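Local structure of single-stranded DNA specific exonuclease RecJ (Thermus thermophilus, 2ZXR) at residues Y81-L86 and P270-A275; K184-G189 and I219-P224; L278-K283 and H304-R309; L285-T290 and A298-L303. The protein degrades single-stranded DNA in the 5' to 3' direction as an exonuclease that depends on divalent metal ions, and has no detectable activity on single-stranded RNA. All blocks are in the same frame, centred on the assembly; numbering follows the deposited sequence.

Contact 1: residues Y81-L86 and P270-A275; sequences YDADGL and PRINAA. With MG (magnesium ion), chain B.
A buried helix-to-helix contact beside the metal site joins Ala83, at the start of helix 83-98, to Asn273 and Ile272 of helix 261-277. One hydrogen bond crosses it. Ala83 N donates to Asn273 OD1 at 2.7 Å, and the oxygen is met almost end-on, with a C=O...N angle of 166°. Asn273 places its amide there with CG anti to its own carbonyl carbon (chi1 -71°). The same OD1 also rests on Asp82 CB, 3.4 Å away. The rest of the contact is apolar. Ile272 CG2 lies 3.9 Å from Ala83 CB and 3.7 Å from Leu86 CD1, where the Leu86 and Ile272 side chains run past each other in opposite directions.

Asp82 is the N-cap of helix 83-98. Its OD2 accepts from Gly85 N at 3.1 Å, in a nearly straight bond (169°). Its other oxygen, OD1, accepts from a water that is itself a ligand of the magnesium ion. Asp84 OD2 binds the metal directly at 2.3 Å. Asp136, His160, His161 and Asp221 complete the protein ligands. The sequence Asp82-Ala83-Asp84 therefore faces two ways: the aspartates serve the metal site, and Ala83 packs on helix 261-277. In the manganese-bound enzyme Asp82 binds the first of the two metal ions.

Helix 83-98 follows strand 74-78 of the parallel sheet. Leu86 and Ile272 both touch Ala284 of helix 281-289, while Arg271, Ala274 and Ala275 lean on helix 293-321.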
loop_
_atom_site.group_PDB
_atom_site.type_symbol
_atom_site.label_atom_id
_atom_site.label_comp_id
_atom_site.label_asym_id
_atom_site.label_seq_id
_atom_site.Cartn_x
_atom_site.Cartn_y
_atom_site.Cartn_z
ATOM N N TYR A 81 18.054 17.060 3.020
ATOM C CA TYR A 81 17.773 16.100 4.060
ATOM C C TYR A 81 17.595 14.656 3.580
ATOM O O TYR A 81 18.054 13.716 4.239
ATOM C CB TYR A 81 16.528 16.523 4.831
ATOM C CG TYR A 81 16.293 15.641 6.026
ATOM C CD1 TYR A 81 17.021 15.827 7.209
ATOM C CD2 TYR A 81 15.394 14.569 5.959
ATOM C CE1 TYR A 81 16.861 14.968 8.290
ATOM C CE2 TYR A 81 15.232 13.699 7.037
ATOM C CZ TYR A 81 15.967 13.905 8.194
ATOM O OH TYR A 81 15.814 13.041 9.253
ATOM N N ASP A 82 16.929 14.488 2.440
ATOM C CA ASP A 82 16.637 13.160 1.912
ATOM C C ASP A 82 16.403 13.266 0.416
ATOM O O ASP A 82 16.507 14.361 -0.142
ATOM C CB ASP A 82 15.399 12.591 2.621
ATOM C CG ASP A 82 14.185 13.516 2.524
ATOM O OD1 ASP A 82 13.206 13.306 3.274
ATOM O OD2 ASP A 82 14.196 14.464 1.704
ATOM N N ALA A 83 16.074 12.146 -0.222
ATOM C CA ALA A 83 15.878 12.108 -1.668
ATOM C C ALA A 83 14.888 13.143 -2.210
ATOM O O ALA A 83 15.103 13.702 -3.283
ATOM C CB ALA A 83 15.455 10.701 -2.108
ATOM N N ASP A 84 13.811 13.377 -1.473
ATOM C CA ASP A 84 12.805 14.348 -1.879
ATOM C C ASP A 84 13.433 15.760 -1.938
ATOM O O ASP A 84 13.242 16.487 -2.907
ATOM C CB ASP A 84 11.618 14.312 -0.894
ATOM C CG ASP A 84 10.394 15.068 -1.413
ATOM O OD1 ASP A 84 10.193 15.122 -2.648
ATOM O OD2 ASP A 84 9.612 15.589 -0.583
ATOM N N GLY A 85 14.162 16.154 -0.896
ATOM C CA GLY A 85 14.800 17.462 -0.907
ATOM C C GLY A 85 15.922 17.553 -1.950
ATOM O O GLY A 85 16.072 18.574 -2.640
ATOM N N LEU A 86 16.716 16.496 -2.081
ATOM C CA LEU A 86 17.806 16.511 -3.046
ATOM C C LEU A 86 17.354 16.529 -4.505
ATOM O O LEU A 86 17.954 17.246 -5.335
ATOM C CB LEU A 86 18.747 15.333 -2.814
ATOM C CG LEU A 86 19.555 15.388 -1.518
ATOM C CD1 LEU A 86 20.257 14.061 -1.282
ATOM C CD2 LEU A 86 20.586 16.500 -1.611
ATOM N N PRO A 270 16.949 4.597 -1.453
ATOM C CA PRO A 270 17.790 4.270 -0.293
ATOM C C PRO A 270 19.258 4.628 -0.500
ATOM O O PRO A 270 19.936 5.011 0.461
ATOM C CB PRO A 270 17.574 2.767 -0.112
ATOM C CG PRO A 270 16.139 2.613 -0.551
ATOM C CD PRO A 270 16.101 3.451 -1.822
ATOM N N ARG A 271 19.767 4.499 -1.726
ATOM C CA ARG A 271 21.180 4.841 -1.980
ATOM C C ARG A 271 21.401 6.346 -1.776
ATOM O O ARG A 271 22.396 6.783 -1.191
ATOM C CB ARG A 271 21.595 4.506 -3.402
ATOM C CG ARG A 271 22.373 3.239 -3.563
ATOM C CD ARG A 271 21.473 2.046 -3.619
ATOM N NE ARG A 271 22.201 0.849 -4.029
ATOM C CZ ARG A 271 21.653 -0.357 -4.082
ATOM N NH1 ARG A 271 20.385 -0.514 -3.767
ATOM N NH2 ARG A 271 22.381 -1.409 -4.399
ATOM N N ILE A 272 20.458 7.128 -2.281
ATOM C CA ILE A 272 20.518 8.561 -2.154
ATOM C C ILE A 272 20.353 8.948 -0.681
ATOM O O ILE A 272 21.092 9.801 -0.168
ATOM C CB ILE A 272 19.372 9.227 -2.985
ATOM C CG1 ILE A 272 19.614 8.998 -4.478
ATOM C CG2 ILE A 272 19.285 10.710 -2.655
ATOM C CD1 ILE A 272 18.499 9.499 -5.379
ATOM N N ASN A 273 19.394 8.317 0.011
ATOM C CA ASN A 273 19.163 8.669 1.411
ATOM C C ASN A 273 20.329 8.321 2.310
ATOM O O ASN A 273 20.587 9.029 3.274
ATOM C CB ASN A 273 17.887 8.008 1.978
ATOM C CG ASN A 273 16.609 8.603 1.400
ATOM O OD1 ASN A 273 16.564 9.782 1.036
ATOM N ND2 ASN A 273 15.565 7.802 1.330
ATOM N N ALA A 274 21.023 7.232 2.002
ATOM C CA ALA A 274 22.158 6.800 2.812
ATOM C C ALA A 274 23.256 7.845 2.821
ATOM O O ALA A 274 23.918 8.030 3.834
ATOM C CB ALA A 274 22.720 5.470 2.289
ATOM N N ALA A 275 23.458 8.509 1.682
ATOM C CA ALA A 275 24.501 9.529 1.566
ATOM C C ALA A 275 24.200 10.638 2.544
ATOM O O ALA A 275 25.069 11.108 3.286
ATOM C CB ALA A 275 24.549 10.099 0.135
HETATM MG MG MG B . 9.166 15.349 1.666
HETATM O O HOH W 1 10.694 13.639 2.152
#

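Contact 2: residues K184-G189 and I219-P224; sequences KPTGAG and IADVAP. With MG (magnesium ion), chain B.
Thr186 CG2 overlaps the carboxylate of Asp221 and the methyl of Ala223. Thr186 CG2 lies 3.1 Å from Asp221 OD1 and 3.4 Å from Ala223 CB, the latter tighter than a usual carbon-carbon contact. Thr186 and Asp221 reach toward each other from opposite directions. No hydrogen bond joins the two segments directly; they meet by van der Waals contact.

Thr186 sets its two branches to different tasks. CG2 stands anti to the carbonyl carbon and faces segment 219-224. OG1 sits between the backbone N and the carbonyl carbon (chi1 66°), where it hydrogen-bonds Asp84 OD1 and caps helix 187-201 through a weak bond from Gly189 N. Asp221 uses its two carboxylate oxygens differently. Its OD2 binds the magnesium ion at 2.4 Å, while OD1 is the oxygen that meets the threonine methyl.

Farther along, the Lys184 chain crosses Pro224 at about a right angle, with Lys184 CD 3.8 Å from the ring carbon Pro224 CG. Asn229 ND2 hydrogen-bonds the backbone oxygens of both Lys184 and Pro224.

Val222 has positive phi and turns the chain in a Schellman motif just after Asp221. Gly187 N and Ala188 N bond the carboxylate of Asp84, another metal ligand. The arrangement belongs to the metal centre of a DHH-family phosphoesterase: one segment supplies a ligand, and the helix start opposite holds a second ligand in position.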
loop_
_atom_site.group_PDB
_atom_site.type_symbol
_atom_site.label_atom_id
_atom_site.label_comp_id
_atom_site.label_asym_id
_atom_site.label_seq_id
_atom_site.Cartn_x
_atom_site.Cartn_y
_atom_site.Cartn_z
ATOM N N LYS A 184 -1.563 15.874 -3.352
ATOM C CA LYS A 184 -0.521 15.889 -2.332
ATOM C C LYS A 184 0.913 15.851 -2.886
ATOM O O LYS A 184 1.685 14.938 -2.597
ATOM C CB LYS A 184 -0.771 14.730 -1.370
ATOM C CG LYS A 184 -2.210 14.741 -0.838
ATOM C CD LYS A 184 -2.550 13.466 -0.077
ATOM C CE LYS A 184 -3.837 13.640 0.748
ATOM N NZ LYS A 184 -3.767 14.842 1.644
ATOM N N PRO A 185 1.281 16.854 -3.696
ATOM C CA PRO A 185 2.637 16.881 -4.259
ATOM C C PRO A 185 3.681 16.946 -3.137
ATOM O O PRO A 185 3.390 17.396 -2.030
ATOM C CB PRO A 185 2.612 18.118 -5.163
ATOM C CG PRO A 185 1.581 18.992 -4.529
ATOM C CD PRO A 185 0.497 18.031 -4.123
ATOM N N THR A 186 4.892 16.471 -3.395
ATOM C CA THR A 186 5.912 16.485 -2.342
ATOM C C THR A 186 6.867 17.671 -2.517
ATOM O O THR A 186 6.610 18.571 -3.308
ATOM C CB THR A 186 6.742 15.165 -2.349
ATOM O OG1 THR A 186 7.504 15.081 -3.559
ATOM C CG2 THR A 186 5.820 13.952 -2.271
ATOM N N GLY A 187 7.968 17.660 -1.775
ATOM C CA GLY A 187 8.931 18.739 -1.899
ATOM C C GLY A 187 9.450 18.837 -3.329
ATOM O O GLY A 187 9.569 19.932 -3.882
ATOM N N ALA A 188 9.781 17.696 -3.924
ATOM C CA ALA A 188 10.288 17.671 -5.286
ATOM C C ALA A 188 9.145 17.938 -6.270
ATOM O O ALA A 188 9.361 18.503 -7.347
ATOM C CB ALA A 188 10.957 16.317 -5.583
ATOM N N GLY A 189 7.934 17.523 -5.898
ATOM C CA GLY A 189 6.783 17.755 -6.758
ATOM C C GLY A 189 6.493 19.245 -6.889
ATOM O O GLY A 189 6.185 19.747 -7.988
ATOM N N ILE A 219 8.199 9.315 -4.809
ATOM C CA ILE A 219 8.198 7.946 -4.313
ATOM C C ILE A 219 8.971 7.870 -2.978
ATOM O O ILE A 219 8.496 7.300 -1.996
ATOM C CB ILE A 219 8.813 6.995 -5.380
ATOM C CG1 ILE A 219 7.866 6.909 -6.597
ATOM C CG2 ILE A 219 9.062 5.632 -4.773
ATOM C CD1 ILE A 219 8.463 6.158 -7.839
ATOM N N ALA A 220 10.142 8.493 -2.935
ATOM C CA ALA A 220 10.969 8.496 -1.724
ATOM C C ALA A 220 10.251 9.128 -0.527
ATOM O O ALA A 220 10.453 8.715 0.614
ATOM C CB ALA A 220 12.292 9.247 -1.994
ATOM N N ASP A 221 9.438 10.144 -0.777
ATOM C CA ASP A 221 8.704 10.830 0.280
ATOM C C ASP A 221 7.570 9.976 0.840
ATOM O O ASP A 221 7.007 10.311 1.885
ATOM C CB ASP A 221 8.100 12.137 -0.259
ATOM C CG ASP A 221 7.246 12.880 0.788
ATOM O OD1 ASP A 221 6.003 12.938 0.649
ATOM O OD2 ASP A 221 7.814 13.401 1.755
ATOM N N VAL A 222 7.225 8.904 0.117
ATOM C CA VAL A 222 6.145 7.999 0.490
ATOM C C VAL A 222 4.810 8.726 0.526
ATOM O O VAL A 222 3.997 8.512 1.407
ATOM C CB VAL A 222 6.389 7.316 1.853
ATOM C CG1 VAL A 222 5.357 6.177 2.065
ATOM C CG2 VAL A 222 7.822 6.742 1.898
ATOM N N ALA A 223 4.597 9.595 -0.454
ATOM C CA ALA A 223 3.363 10.328 -0.565
ATOM C C ALA A 223 2.373 9.430 -1.326
ATOM O O ALA A 223 2.770 8.493 -2.028
ATOM C CB ALA A 223 3.593 11.619 -1.320
ATOM N N PRO A 224 1.075 9.697 -1.168
ATOM C CA PRO A 224 0.009 8.937 -1.817
ATOM C C PRO A 224 0.101 9.054 -3.341
ATOM O O PRO A 224 0.105 10.165 -3.909
ATOM C CB PRO A 224 -1.270 9.584 -1.272
ATOM C CG PRO A 224 -0.855 10.122 0.071
ATOM C CD PRO A 224 0.521 10.692 -0.229
HETATM MG MG MG B . 9.166 15.349 1.666
HETATM O O HOH W 1 10.694 13.639 2.152
#

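Contact 3: residues L278-K283 and H304-R309; sequences LGEAEK and HRLNAR
Leu278 and Leu306 meet through their CD2 methyls, 3.9 Å apart. Leu278 reaches the helix with unusual torsions, chi1 -103° and chi2 33°, both away from staggered positions. Its CD2 also lies 3.3 Å from the backbone Leu306 O. The same methyl rests on Arg309, 3.8 Å from its CG, where the two side chains cross at about a right angle. Arg309 touches it with CB and CG, the base of its chain.

Glu280 carries the polar half. Beyond CG its chain is extended, and it lays its carboxylate against both methyls of Leu306; Glu280 OE1 is 3.5 Å from Leu306 CD2. From there it meets Arg305, whose chain folds at chi3 to bring NH2 over. The salt bridge from Arg305 NH2 to Glu280 OE1 is long, at 3.6 Å. The carboxylate comes to the edge of the guanidinium, but the two planes are 41° apart. Glu280 has a closer partner in Lys283, with Lys283 NZ to Glu280 OE2 at 2.6 Å. Glu302 receives Lys283 and Arg305 on its two oxygens. The two carboxylates thus probably offset the two positive groups, whose nitrogens Lys283 NZ and Arg305 NH2 are 5.0 Å apart.

Gly279, with positive phi, closes helix 261-277 in a Schellman motif, and the chain then enters helix 281-289. The turn between these two helices thus packs against helix 293-321. Leu306 also touches Ala275 of helix 261-277, and Leu278 touches His340 in a loop.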
loop_
_atom_site.group_PDB
_atom_site.type_symbol
_atom_site.label_atom_id
_atom_site.label_comp_id
_atom_site.label_asym_id
_atom_site.label_seq_id
_atom_site.Cartn_x
_atom_site.Cartn_y
_atom_site.Cartn_z
ATOM N N LEU A 278 24.335 9.661 6.199
ATOM C CA LEU A 278 25.728 9.510 6.596
ATOM C C LEU A 278 26.610 10.776 6.485
ATOM O O LEU A 278 27.840 10.709 6.579
ATOM C CB LEU A 278 26.344 8.334 5.813
ATOM C CG LEU A 278 26.523 7.013 6.584
ATOM C CD1 LEU A 278 25.410 6.825 7.613
ATOM C CD2 LEU A 278 26.583 5.841 5.614
ATOM N N GLY A 279 25.989 11.930 6.301
ATOM C CA GLY A 279 26.771 13.153 6.199
ATOM C C GLY A 279 27.471 13.381 4.868
ATOM O O GLY A 279 28.431 14.155 4.797
ATOM N N GLU A 280 27.037 12.714 3.807
ATOM C CA GLU A 280 27.668 12.967 2.513
ATOM C C GLU A 280 26.613 13.322 1.460
ATOM O O GLU A 280 26.675 12.883 0.319
ATOM C CB GLU A 280 28.558 11.778 2.082
ATOM C CG GLU A 280 29.880 11.703 2.902
ATOM C CD GLU A 280 30.839 10.553 2.530
ATOM O OE1 GLU A 280 31.230 9.784 3.450
ATOM O OE2 GLU A 280 31.237 10.409 1.346
ATOM N N ALA A 281 25.655 14.153 1.862
ATOM C CA ALA A 281 24.582 14.609 0.965
ATOM C C ALA A 281 25.109 15.282 -0.325
ATOM O O ALA A 281 24.495 15.147 -1.381
ATOM C CB ALA A 281 23.626 15.555 1.717
ATOM N N GLU A 282 26.244 15.981 -0.245
ATOM C CA GLU A 282 26.838 16.627 -1.423
ATOM C C GLU A 282 27.086 15.583 -2.492
ATOM O O GLU A 282 26.903 15.837 -3.662
ATOM C CB GLU A 282 28.205 17.275 -1.116
ATOM C CG GLU A 282 28.419 17.678 0.311
ATOM C CD GLU A 282 28.713 16.487 1.242
ATOM O OE1 GLU A 282 28.142 16.477 2.365
ATOM O OE2 GLU A 282 29.517 15.583 0.863
ATOM N N LYS A 283 27.542 14.409 -2.080
ATOM C CA LYS A 283 27.821 13.332 -3.019
ATOM C C LYS A 283 26.585 12.991 -3.839
ATOM O O LYS A 283 26.657 12.842 -5.076
ATOM C CB LYS A 283 28.262 12.078 -2.267
ATOM C CG LYS A 283 29.753 11.766 -2.306
ATOM C CD LYS A 283 30.580 12.894 -1.809
ATOM C CE LYS A 283 32.055 12.486 -1.762
ATOM N NZ LYS A 283 32.267 11.264 -0.932
ATOM N N HIS A 304 26.946 3.517 -3.538
ATOM C CA HIS A 304 26.851 2.087 -3.206
ATOM C C HIS A 304 27.594 1.785 -1.908
ATOM O O HIS A 304 27.124 0.996 -1.082
ATOM C CB HIS A 304 27.425 1.221 -4.319
ATOM C CG HIS A 304 26.551 1.154 -5.531
ATOM N ND1 HIS A 304 27.013 0.750 -6.770
ATOM C CD2 HIS A 304 25.228 1.397 -5.682
ATOM C CE1 HIS A 304 26.004 0.738 -7.626
ATOM N NE2 HIS A 304 24.910 1.125 -6.988
ATOM N N ARG A 305 28.741 2.440 -1.722
ATOM C CA ARG A 305 29.530 2.240 -0.530
ATOM C C ARG A 305 28.836 2.816 0.697
ATOM O O ARG A 305 28.821 2.201 1.758
ATOM C CB ARG A 305 30.905 2.883 -0.679
ATOM C CG ARG A 305 31.870 2.372 0.376
ATOM C CD ARG A 305 32.955 3.378 0.697
ATOM N NE ARG A 305 32.392 4.581 1.297
ATOM C CZ ARG A 305 32.650 5.803 0.861
ATOM N NH1 ARG A 305 33.466 5.956 -0.172
ATOM N NH2 ARG A 305 32.096 6.860 1.450
ATOM N N LEU A 306 28.261 4.005 0.559
ATOM C CA LEU A 306 27.575 4.612 1.691
ATOM C C LEU A 306 26.360 3.764 2.111
ATOM O O LEU A 306 26.097 3.582 3.307
ATOM C CB LEU A 306 27.133 6.039 1.340
ATOM C CG LEU A 306 28.285 7.047 1.284
ATOM C CD1 LEU A 306 27.894 8.211 0.391
ATOM C CD2 LEU A 306 28.652 7.522 2.727
ATOM N N ASN A 307 25.623 3.259 1.127
ATOM C CA ASN A 307 24.454 2.429 1.414
ATOM C C ASN A 307 24.860 1.113 2.105
ATOM O O ASN A 307 24.144 0.622 2.975
ATOM C CB ASN A 307 23.702 2.122 0.121
ATOM C CG ASN A 307 22.359 1.465 0.375
ATOM O OD1 ASN A 307 21.470 2.052 1.001
ATOM N ND2 ASN A 307 22.206 0.245 -0.112
ATOM N N ALA A 308 26.011 0.562 1.722
ATOM C CA ALA A 308 26.509 -0.672 2.339
ATOM C C ALA A 308 26.898 -0.382 3.789
ATOM O O ALA A 308 26.735 -1.228 4.675
ATOM C CB ALA A 308 27.732 -1.218 1.564
ATOM N N ARG A 309 27.411 0.822 4.029
ATOM C CA ARG A 309 27.790 1.226 5.379
ATOM C C ARG A 309 26.509 1.388 6.214
ATOM O O ARG A 309 26.403 0.857 7.310
ATOM C CB ARG A 309 28.587 2.532 5.325
ATOM C CG ARG A 309 28.989 3.140 6.681
ATOM C CD ARG A 309 29.806 2.165 7.554
ATOM N NE ARG A 309 30.307 2.826 8.761
ATOM C CZ ARG A 309 30.811 2.194 9.820
ATOM N NH1 ARG A 309 30.889 0.866 9.836
ATOM N NH2 ARG A 309 31.235 2.887 10.871
#

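Contact 4: residues L285-T290 and A298-L303; sequences LRLLLT and ALVGEL
Leu287 is the main bump of this contact, pushed from helix 281-289 against Leu299, Val300 and Leu303 of helix 293-321. Its CG is anti to the backbone N (chi1 172°), and its two methyls divide the work. Leu287 CD1 touches both Val300 CG2, at 3.6 Å, and Leu299 CB, at 3.8 Å. Leu287 CD2 reaches the next turn and touches Leu303 CD1 at 3.8 Å.

Leu299 answers from the other helix. It slides past Leu287 in the opposite direction and sets CD1 in the hollow beside the backbone of segment 285-290. There Leu299 CD1 is 3.6 Å from Leu287 N and equally far from Arg286 CG. The stem of Arg286 thus forms one wall of that hollow. The short helix axes approach to 9.7 Å and are close to antiparallel, at 150° between their directions. Leu251 of helix 246-254 touches both Leu287 and Leu303, while Ala254 of the same helix touches Val300.

Polar groups stay at the margin. The Arg286 guanidinium forms a salt bridge with Glu295 through NE, and Thr290 CB lies 3.7 Å above one of its faces, toward the rim. Thr290 OG1 hydrogen-bonds the other oxygen of Glu295. With no hydrogen bond between the two segments, the middle of this helical hairpin is held by close aliphatic packing, while the Arg286-Glu295 salt bridge lies beside the turn.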
loop_
_atom_site.group_PDB
_atom_site.type_symbol
_atom_site.label_atom_id
_atom_site.label_comp_id
_atom_site.label_asym_id
_atom_site.label_seq_id
_atom_site.Cartn_x
_atom_site.Cartn_y
_atom_site.Cartn_z
ATOM N N LEU A 285 23.795 14.870 -4.171
ATOM C CA LEU A 285 23.389 16.024 -4.948
ATOM C C LEU A 285 24.248 16.126 -6.207
ATOM O O LEU A 285 23.722 16.288 -7.307
ATOM C CB LEU A 285 23.492 17.320 -4.135
ATOM C CG LEU A 285 23.080 18.594 -4.897
ATOM C CD1 LEU A 285 21.645 18.477 -5.400
ATOM C CD2 LEU A 285 23.207 19.810 -3.979
ATOM N N ARG A 286 25.562 16.001 -6.057
ATOM C CA ARG A 286 26.443 16.104 -7.223
ATOM C C ARG A 286 26.114 15.029 -8.272
ATOM O O ARG A 286 26.174 15.284 -9.472
ATOM C CB ARG A 286 27.923 16.006 -6.778
ATOM C CG ARG A 286 28.973 16.134 -7.885
ATOM C CD ARG A 286 28.878 17.485 -8.649
ATOM N NE ARG A 286 29.745 17.462 -9.831
ATOM C CZ ARG A 286 29.688 18.306 -10.866
ATOM N NH1 ARG A 286 28.801 19.297 -10.909
ATOM N NH2 ARG A 286 30.506 18.122 -11.895
ATOM N N LEU A 287 25.741 13.835 -7.825
ATOM C CA LEU A 287 25.430 12.795 -8.774
ATOM C C LEU A 287 24.273 13.255 -9.663
ATOM O O LEU A 287 24.253 12.964 -10.853
ATOM C CB LEU A 287 25.056 11.489 -8.047
ATOM C CG LEU A 287 24.521 10.360 -8.960
ATOM C CD1 LEU A 287 25.651 9.790 -9.839
ATOM C CD2 LEU A 287 23.898 9.257 -8.113
ATOM N N LEU A 288 23.333 13.993 -9.084
ATOM C CA LEU A 288 22.141 14.459 -9.803
ATOM C C LEU A 288 22.370 15.696 -10.686
ATOM O O LEU A 288 21.560 15.980 -11.590
ATOM C CB LEU A 288 21.006 14.764 -8.796
ATOM C CG LEU A 288 20.607 13.587 -7.895
ATOM C CD1 LEU A 288 19.487 13.979 -6.968
ATOM C CD2 LEU A 288 20.191 12.421 -8.758
ATOM N N LEU A 289 23.458 16.418 -10.421
ATOM C CA LEU A 289 23.788 17.635 -11.163
ATOM C C LEU A 289 24.826 17.485 -12.288
ATOM O O LEU A 289 24.847 18.300 -13.222
ATOM C CB LEU A 289 24.292 18.706 -10.197
ATOM C CG LEU A 289 23.325 19.233 -9.135
ATOM C CD1 LEU A 289 24.045 20.248 -8.195
ATOM C CD2 LEU A 289 22.140 19.881 -9.838
ATOM N N THR A 290 25.671 16.450 -12.221
ATOM C CA THR A 290 26.703 16.313 -13.230
ATOM C C THR A 290 26.242 15.749 -14.576
ATOM O O THR A 290 25.293 14.994 -14.649
ATOM C CB THR A 290 27.906 15.474 -12.698
ATOM O OG1 THR A 290 28.974 15.516 -13.660
ATOM C CG2 THR A 290 27.498 13.995 -12.474
ATOM N N ALA A 298 31.652 7.195 -10.977
ATOM C CA ALA A 298 32.392 7.157 -9.722
ATOM C C ALA A 298 31.463 7.445 -8.526
ATOM O O ALA A 298 31.555 6.771 -7.495
ATOM C CB ALA A 298 33.532 8.188 -9.750
ATOM N N LEU A 299 30.586 8.442 -8.653
ATOM C CA LEU A 299 29.674 8.789 -7.559
ATOM C C LEU A 299 28.687 7.665 -7.271
ATOM O O LEU A 299 28.328 7.441 -6.125
ATOM C CB LEU A 299 28.916 10.101 -7.864
ATOM C CG LEU A 299 29.811 11.357 -7.821
ATOM C CD1 LEU A 299 29.083 12.551 -8.455
ATOM C CD2 LEU A 299 30.210 11.674 -6.375
ATOM N N VAL A 300 28.229 6.971 -8.310
ATOM C CA VAL A 300 27.320 5.852 -8.106
ATOM C C VAL A 300 28.090 4.837 -7.237
ATOM O O VAL A 300 27.551 4.287 -6.278
ATOM C CB VAL A 300 26.874 5.231 -9.470
ATOM C CG1 VAL A 300 26.246 3.850 -9.253
ATOM C CG2 VAL A 300 25.825 6.170 -10.138
ATOM N N GLY A 301 29.361 4.615 -7.554
ATOM C CA GLY A 301 30.159 3.701 -6.745
ATOM C C GLY A 301 30.178 4.179 -5.298
ATOM O O GLY A 301 30.036 3.399 -4.349
ATOM N N GLU A 302 30.345 5.483 -5.118
ATOM C CA GLU A 302 30.356 6.058 -3.775
ATOM C C GLU A 302 28.996 5.843 -3.049
ATOM O O GLU A 302 28.959 5.453 -1.885
ATOM C CB GLU A 302 30.668 7.554 -3.870
ATOM C CG GLU A 302 31.165 8.178 -2.603
ATOM C CD GLU A 302 32.671 8.015 -2.445
ATOM O OE1 GLU A 302 33.162 6.860 -2.474
ATOM O OE2 GLU A 302 33.365 9.047 -2.300
ATOM N N LEU A 303 27.882 6.114 -3.719
ATOM C CA LEU A 303 26.585 5.905 -3.065
ATOM C C LEU A 303 26.443 4.420 -2.697
ATOM O O LEU A 303 25.871 4.101 -1.657
ATOM C CB LEU A 303 25.399 6.308 -3.950
ATOM C CG LEU A 303 25.131 7.747 -4.412
ATOM C CD1 LEU A 303 23.630 7.916 -4.613
ATOM C CD2 LEU A 303 25.645 8.771 -3.396
#

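From the N terminus, the chain passes segment 81-86 first. Its partner comes only at 270-275, so contact 1 closes the longest loop. Contact 2, 184-189 with 219-224, closes within that span. The two share the magnesium ion and touch through Asp84 with Thr186 and Gly187. After contact 1 has closed, contact 3 opens at 278-283 and closes at 304-309, with contact 4 lying within it. Contacts 3 and 4 are successive parts of one hairpin of helices 281-289 and 293-321, linked by the Lys283-Glu302 salt bridge. Helix 261-277 joins the two groups: it packs on the metal-bearing helix 83-98 and on the hairpin.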